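Local structure of beta-lactamase-related domain-containing protein (Bacteroides dorei DSM 17855, 5TGF) at residues Y8-I17 and V328-V337; Y25-V33 and E42-G50. The protein is a putative serine beta-lactamase-like hydrolase of unknown substrate that also binds calcium. All blocks are in the same frame, centred on the assembly; numbering follows the deposited sequence.

Interaction 1. Residues Y8-I17 and V328-V337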
# COMPACT_ATOMS: atom_id res chain seq x y z
N TYR A 8 6.20 26.41 -11.52
CA TYR A 8 5.66 26.32 -10.18
C TYR A 8 6.72 26.70 -9.19
O TYR A 8 7.91 26.57 -9.50
CB TYR A 8 5.24 24.88 -9.93
CG TYR A 8 4.28 24.37 -10.98
CD1 TYR A 8 2.92 24.58 -10.84
CD2 TYR A 8 4.73 23.71 -12.12
CE1 TYR A 8 2.03 24.11 -11.78
CE2 TYR A 8 3.83 23.22 -13.06
CZ TYR A 8 2.48 23.43 -12.86
OH TYR A 8 1.56 23.01 -13.78
N ASP A 9 6.33 27.14 -8.00
CA ASP A 9 7.31 27.38 -6.94
C ASP A 9 7.24 26.28 -5.88
O ASP A 9 6.31 26.26 -5.09
CB ASP A 9 7.09 28.76 -6.30
CG ASP A 9 8.11 29.10 -5.22
OD1 ASP A 9 9.05 28.32 -4.93
OD2 ASP A 9 7.94 30.18 -4.62
N PHE A 10 8.24 25.39 -5.86
CA PHE A 10 8.26 24.24 -4.93
C PHE A 10 8.98 24.51 -3.60
O PHE A 10 9.13 23.61 -2.80
CB PHE A 10 8.85 23.01 -5.63
CG PHE A 10 7.84 22.25 -6.42
CD1 PHE A 10 7.06 21.28 -5.80
CD2 PHE A 10 7.59 22.58 -7.73
CE1 PHE A 10 6.05 20.65 -6.49
CE2 PHE A 10 6.61 21.92 -8.44
CZ PHE A 10 5.80 20.96 -7.80
N THR A 11 9.34 25.76 -3.31
CA THR A 11 9.94 26.11 -2.06
C THR A 11 9.18 25.63 -0.81
O THR A 11 9.82 25.17 0.13
CB THR A 11 10.12 27.65 -1.96
OG1 THR A 11 10.97 28.05 -3.02
CG2 THR A 11 10.75 28.03 -0.66
N PRO A 12 7.85 25.79 -0.76
CA PRO A 12 7.18 25.36 0.47
C PRO A 12 7.35 23.84 0.75
O PRO A 12 7.48 23.43 1.92
CB PRO A 12 5.72 25.74 0.23
CG PRO A 12 5.77 26.80 -0.82
CD PRO A 12 6.89 26.39 -1.71
N LEU A 13 7.38 23.02 -0.29
CA LEU A 13 7.58 21.58 -0.12
C LEU A 13 9.01 21.31 0.35
O LEU A 13 9.25 20.57 1.30
CB LEU A 13 7.29 20.84 -1.42
CG LEU A 13 7.46 19.33 -1.43
CD1 LEU A 13 6.47 18.72 -0.45
CD2 LEU A 13 7.26 18.76 -2.83
N ASP A 14 9.98 21.93 -0.34
CA ASP A 14 11.40 21.75 0.00
C ASP A 14 11.66 22.20 1.45
O ASP A 14 12.44 21.58 2.18
CB ASP A 14 12.25 22.51 -1.01
CG ASP A 14 13.76 22.31 -0.81
OD1 ASP A 14 14.22 21.16 -0.58
OD2 ASP A 14 14.50 23.30 -0.98
N SER A 15 10.96 23.24 1.90
CA SER A 15 11.20 23.75 3.25
C SER A 15 10.73 22.75 4.26
O SER A 15 11.38 22.54 5.28
CB SER A 15 10.49 25.09 3.50
OG SER A 15 11.13 26.15 2.81
N ILE A 16 9.59 22.13 3.99
CA ILE A 16 9.03 21.17 4.95
C ILE A 16 9.95 19.94 5.05
O ILE A 16 10.27 19.49 6.14
CB ILE A 16 7.61 20.75 4.56
CG1 ILE A 16 6.65 21.94 4.72
CG2 ILE A 16 7.15 19.56 5.42
CD1 ILE A 16 5.27 21.72 4.10
N ILE A 17 10.38 19.42 3.92
CA ILE A 17 11.24 18.23 3.94
C ILE A 17 12.62 18.56 4.59
O ILE A 17 13.13 17.79 5.40
CB ILE A 17 11.43 17.64 2.53
CG1 ILE A 17 10.08 17.21 1.97
CG2 ILE A 17 12.39 16.47 2.56
CD1 ILE A 17 10.09 16.81 0.51
N VAL A 328 0.59 15.94 4.64
CA VAL A 328 1.09 17.33 4.41
C VAL A 328 1.80 17.44 3.05
O VAL A 328 1.81 18.51 2.42
CB VAL A 328 1.98 17.87 5.56
CG1 VAL A 328 3.35 17.24 5.53
CG2 VAL A 328 2.11 19.39 5.46
N LEU A 329 2.34 16.32 2.56
CA LEU A 329 3.06 16.34 1.30
C LEU A 329 2.12 16.54 0.10
O LEU A 329 2.35 17.38 -0.77
CB LEU A 329 3.83 15.02 1.12
CG LEU A 329 4.99 14.85 2.09
CD1 LEU A 329 5.36 13.36 2.16
CD2 LEU A 329 6.18 15.70 1.66
N SER A 330 1.06 15.75 0.05
CA SER A 330 0.06 15.90 -1.01
C SER A 330 -0.70 17.23 -0.86
O SER A 330 -1.02 17.86 -1.87
CB SER A 330 -0.90 14.72 -1.02
OG SER A 330 -1.31 14.41 0.30
N GLU A 331 -0.95 17.67 0.36
CA GLU A 331 -1.64 18.95 0.59
C GLU A 331 -0.81 20.10 0.03
O GLU A 331 -1.32 20.99 -0.65
CB GLU A 331 -1.84 19.19 2.10
CG GLU A 331 -2.55 20.49 2.47
CD GLU A 331 -2.63 20.73 3.97
OE1 GLU A 331 -3.67 21.18 4.47
OE2 GLU A 331 -1.65 20.47 4.68
N THR A 332 0.50 20.06 0.31
CA THR A 332 1.42 21.13 -0.11
C THR A 332 1.60 21.11 -1.62
O THR A 332 1.61 22.17 -2.29
CB THR A 332 2.75 21.02 0.63
OG1 THR A 332 2.54 21.00 2.06
CG2 THR A 332 3.69 22.20 0.30
N VAL A 333 1.67 19.93 -2.22
CA VAL A 333 1.69 19.82 -3.69
C VAL A 333 0.41 20.37 -4.32
O VAL A 333 0.44 21.11 -5.31
CB VAL A 333 2.01 18.41 -4.18
CG1 VAL A 333 1.79 18.23 -5.66
CG2 VAL A 333 3.44 18.03 -3.81
N THR A 334 -0.73 20.04 -3.72
CA THR A 334 -2.01 20.54 -4.24
C THR A 334 -2.03 22.07 -4.26
O THR A 334 -2.37 22.65 -5.27
CB THR A 334 -3.20 19.96 -3.43
OG1 THR A 334 -3.35 18.57 -3.73
CG2 THR A 334 -4.49 20.67 -3.80
N LYS A 335 -1.54 22.68 -3.20
CA LYS A 335 -1.42 24.15 -3.16
C LYS A 335 -0.48 24.67 -4.25
O LYS A 335 -0.83 25.60 -4.99
CB LYS A 335 -0.92 24.57 -1.79
CG LYS A 335 -1.07 26.04 -1.45
CD LYS A 335 -0.56 26.28 -0.02
CE LYS A 335 -1.09 27.56 0.60
NZ LYS A 335 -1.18 28.68 -0.37
N ILE A 336 0.68 24.01 -4.40
CA ILE A 336 1.70 24.48 -5.32
C ILE A 336 1.23 24.41 -6.76
O ILE A 336 1.44 25.38 -7.52
CB ILE A 336 3.04 23.72 -5.12
CG1 ILE A 336 3.69 24.14 -3.81
CG2 ILE A 336 3.98 23.96 -6.30
CD1 ILE A 336 4.70 23.15 -3.30
N VAL A 337 0.65 23.30 -7.16
CA VAL A 337 0.36 23.10 -8.58
C VAL A 337 -0.92 23.79 -9.01
O VAL A 337 -1.22 23.83 -10.19
CB VAL A 337 0.33 21.63 -9.05
CG1 VAL A 337 1.63 20.91 -8.71
CG2 VAL A 337 -0.84 20.86 -8.47
O HOH W 1 3.44 27.33 -7.65
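Leu13 of helix 11-22 sits as a knob among Leu329, Thr332, Val333 and Ile336. Its CG is anti to the backbone N (chi1 179°), and its two methyls part. The Leu13 and Leu329 side chains cross at about a right angle, with CD1 of Leu13 3.7 Å from CD2 of Leu329. Leu13 CD2 meets Val333 CG2 at 4.0 Å. Ile336 CG2 lies over the centre of the Phe10 ring, a CH-pi contact 3.8 Å from the centroid. Ile16 CD1 meets Thr332 OG1 tip to tip at 3.5 Å. Tyr8 turns its ring edge to the carbonyls of Ile336 and Val337, with Tyr8 CE1 3.6 Å from Val337 O.

Thr332 OG1 donates to Val328 O (2.6 Å), from the face of the carbonyl plane opposite to Thr332 N. No direct hydrogen bond joins the segments, but one water accepts from Asp9 N and donates to Ile336 O. Asp9 OD1 accepts from Thr11 N, an Asx turn, and also from Thr11 OG1.

The axes run nearly antiparallel at 159°, 9.5 Å apart. Such a pairing of N- and C-terminal helices against the antiparallel sheet is characteristic of the serine beta-lactamase fold.

Interaction 2. Residues Y25-V33 and E42-G50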
# COMPACT_ATOMS: atom_id res chain seq x y z
N TYR A 25 14.76 13.85 12.16
CA TYR A 25 13.72 12.83 12.05
C TYR A 25 14.09 11.73 11.05
O TYR A 25 13.72 10.58 11.24
CB TYR A 25 12.40 13.43 11.60
CG TYR A 25 11.80 14.55 12.44
CD1 TYR A 25 12.01 14.63 13.79
CD2 TYR A 25 10.94 15.45 11.84
CE1 TYR A 25 11.38 15.63 14.54
CE2 TYR A 25 10.36 16.47 12.56
CZ TYR A 25 10.55 16.52 13.92
OH TYR A 25 9.94 17.54 14.60
N TYR A 26 14.69 12.12 9.92
CA TYR A 26 15.26 11.18 8.95
C TYR A 26 16.76 11.47 8.68
O TYR A 26 17.16 12.63 8.74
CB TYR A 26 14.54 11.32 7.60
CG TYR A 26 13.04 11.17 7.68
CD1 TYR A 26 12.48 9.92 7.85
CD2 TYR A 26 12.20 12.25 7.51
CE1 TYR A 26 11.09 9.75 7.87
CE2 TYR A 26 10.82 12.11 7.55
CZ TYR A 26 10.27 10.86 7.75
OH TYR A 26 8.89 10.72 7.75
N PRO A 27 17.55 10.43 8.33
CA PRO A 27 18.95 10.67 7.93
C PRO A 27 19.06 11.12 6.47
O PRO A 27 20.09 11.66 6.06
CB PRO A 27 19.61 9.30 8.14
CG PRO A 27 18.51 8.31 8.00
CD PRO A 27 17.25 8.99 8.43
N GLY A 28 18.01 10.90 5.70
CA GLY A 28 18.00 11.16 4.28
C GLY A 28 16.60 10.90 3.77
O GLY A 28 15.76 10.38 4.50
N GLY A 29 16.36 11.22 2.51
CA GLY A 29 15.08 10.99 1.88
C GLY A 29 15.13 11.39 0.43
O GLY A 29 16.10 12.02 -0.02
N ALA A 30 14.06 11.11 -0.30
CA ALA A 30 13.98 11.58 -1.68
C ALA A 30 12.53 11.71 -2.08
O ALA A 30 11.67 10.94 -1.63
CB ALA A 30 14.70 10.63 -2.64
N ILE A 31 12.27 12.65 -2.99
CA ILE A 31 10.93 12.85 -3.51
C ILE A 31 10.93 13.04 -5.02
O ILE A 31 11.92 13.54 -5.61
CB ILE A 31 10.27 14.03 -2.81
CG1 ILE A 31 8.80 14.09 -3.17
CG2 ILE A 31 10.98 15.33 -3.13
CD1 ILE A 31 7.98 14.81 -2.15
N CYS A 32 9.84 12.60 -5.64
CA CYS A 32 9.54 12.89 -7.06
C CYS A 32 8.05 13.21 -7.21
O CYS A 32 7.21 12.47 -6.68
CB CYS A 32 9.94 11.71 -7.94
SG CYS A 32 9.70 12.00 -9.73
N VAL A 33 7.75 14.34 -7.87
CA VAL A 33 6.36 14.78 -8.14
C VAL A 33 6.19 14.95 -9.65
O VAL A 33 6.99 15.66 -10.29
CB VAL A 33 6.02 16.12 -7.44
CG1 VAL A 33 4.60 16.55 -7.76
CG2 VAL A 33 6.28 16.03 -5.93
N GLU A 42 12.01 16.95 -8.16
CA GLU A 42 12.72 15.70 -7.84
C GLU A 42 14.00 16.08 -7.13
O GLU A 42 14.78 16.88 -7.64
CB GLU A 42 13.03 14.92 -9.12
CG GLU A 42 13.41 13.46 -8.90
CD GLU A 42 13.50 12.69 -10.22
OE1 GLU A 42 14.09 13.20 -11.19
OE2 GLU A 42 12.94 11.57 -10.28
N LYS A 43 14.20 15.54 -5.92
CA LYS A 43 15.30 15.98 -5.07
C LYS A 43 15.61 14.92 -4.04
O LYS A 43 14.69 14.26 -3.51
CB LYS A 43 14.93 17.25 -4.33
CG LYS A 43 16.10 17.85 -3.55
CD LYS A 43 15.80 19.24 -3.03
CE LYS A 43 16.99 19.76 -2.24
NZ LYS A 43 16.67 21.05 -1.57
N ALA A 44 16.89 14.73 -3.79
CA ALA A 44 17.33 13.81 -2.74
C ALA A 44 17.95 14.61 -1.61
O ALA A 44 18.50 15.68 -1.82
CB ALA A 44 18.29 12.78 -3.31
N TYR A 45 17.80 14.11 -0.39
CA TYR A 45 18.25 14.79 0.84
C TYR A 45 19.15 13.86 1.64
O TYR A 45 19.02 12.63 1.58
CB TYR A 45 17.05 15.17 1.71
CG TYR A 45 16.08 16.14 1.09
CD1 TYR A 45 15.16 15.72 0.13
CD2 TYR A 45 16.07 17.50 1.44
CE1 TYR A 45 14.26 16.59 -0.44
CE2 TYR A 45 15.18 18.38 0.84
CZ TYR A 45 14.28 17.93 -0.10
OH TYR A 45 13.35 18.78 -0.72
N GLY A 46 20.07 14.45 2.39
CA GLY A 46 21.00 13.68 3.20
C GLY A 46 21.77 12.68 2.37
O GLY A 46 22.28 13.04 1.32
N SER A 47 21.80 11.44 2.82
CA SER A 47 22.58 10.38 2.20
C SER A 47 21.96 9.80 0.93
O SER A 47 22.63 9.08 0.21
CB SER A 47 22.79 9.23 3.23
OG SER A 47 21.59 8.99 3.97
N PHE A 48 20.70 10.10 0.65
CA PHE A 48 19.92 9.35 -0.33
C PHE A 48 20.22 9.73 -1.78
O PHE A 48 20.60 10.86 -2.06
CB PHE A 48 18.41 9.59 -0.10
CG PHE A 48 17.79 8.66 0.88
CD1 PHE A 48 18.43 8.32 2.06
CD2 PHE A 48 16.56 8.08 0.60
CE1 PHE A 48 17.84 7.46 2.97
CE2 PHE A 48 15.97 7.22 1.49
CZ PHE A 48 16.62 6.91 2.69
N THR A 49 19.99 8.79 -2.67
CA THR A 49 19.79 9.02 -4.10
C THR A 49 18.47 8.42 -4.53
O THR A 49 17.82 7.71 -3.76
CB THR A 49 20.91 8.32 -4.91
OG1 THR A 49 20.73 6.90 -4.87
CG2 THR A 49 22.28 8.70 -4.40
N GLY A 50 18.14 8.56 -5.82
CA GLY A 50 16.95 7.91 -6.40
C GLY A 50 16.98 6.38 -6.32
O GLY A 50 15.98 5.69 -6.60
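The beta hairpin formed by strands 28-35 and 38-46 holds this contact, and Gly29 and Tyr45 make one of its hydrogen-bonded pairs. Tyr45 N donates to Gly29 O at 2.7 Å. The return bond, from Gly29 N to Tyr45 O, is longer at 3.2 Å and comes from well above the carbonyl plane. Phe48 N reaches the same oxygen from the opposite face, closing a type II' turn from Tyr45 to Phe48. Ile31 and Lys43 form the next hydrogen-bonded pair: Ile31 N to Lys43 O and Lys43 N to Ile31 O are both 3.0 Å. Between these pairs, Ala30 faces Ala44, and their CB atoms are 4.2 Å apart.

The turn brings Phe48 back over the first strand. One face of its ring covers the glycine backbone: Gly29 N lies 3.4 Å from Phe48 CG, and Gly28 C also sits under the ring, toward its rim. Gly29 CA adds a CH-pi contact. Gly28 has no side chain to stand in the way of the ring.

In the six-stranded antiparallel sheet of this beta-lactamase-like fold, strand 38-46 is outermost. Ala30 and Cys32 bond through their backbones to strand 302-307 on the other side. Their side chains, with Ala44 and Glu42, lie on one face, where helix 207-218 packs against Ala30 and Cys32. The Glu42 chain runs out opposite its backbone N (chi1 -164°) and brings OE2 to 3.3 Å from Cys32 SG. Ile31, Lys43 and Tyr45 lie on the other face. Gly29 O is at the Tyr45 ring edge, and the far ends of Lys43 and Tyr45 reach Asp14.

The centres of interactions 1 and 2 lie about 15 Å apart, on the same side of the chain's centre. Helix 11-22 leads into strand 28-35, strand 38-46 follows, and helix 328-337 comes at the end of the chain. Interaction 2 therefore falls between the two segments of interaction 1. The helix pair packs on the sheet face that carries Ile31, Lys43 and Tyr45. Asp14 OD1 joins the two contacts through a salt bridge to Lys43 NZ and a probable hydrogen bond to Tyr45 OH. Ile17 packs on Tyr45, and Val333 on Val33. Both chain ends are thus brought together on the sheet, away from the calcium-binding residues Val72, Thr75 and Leu77.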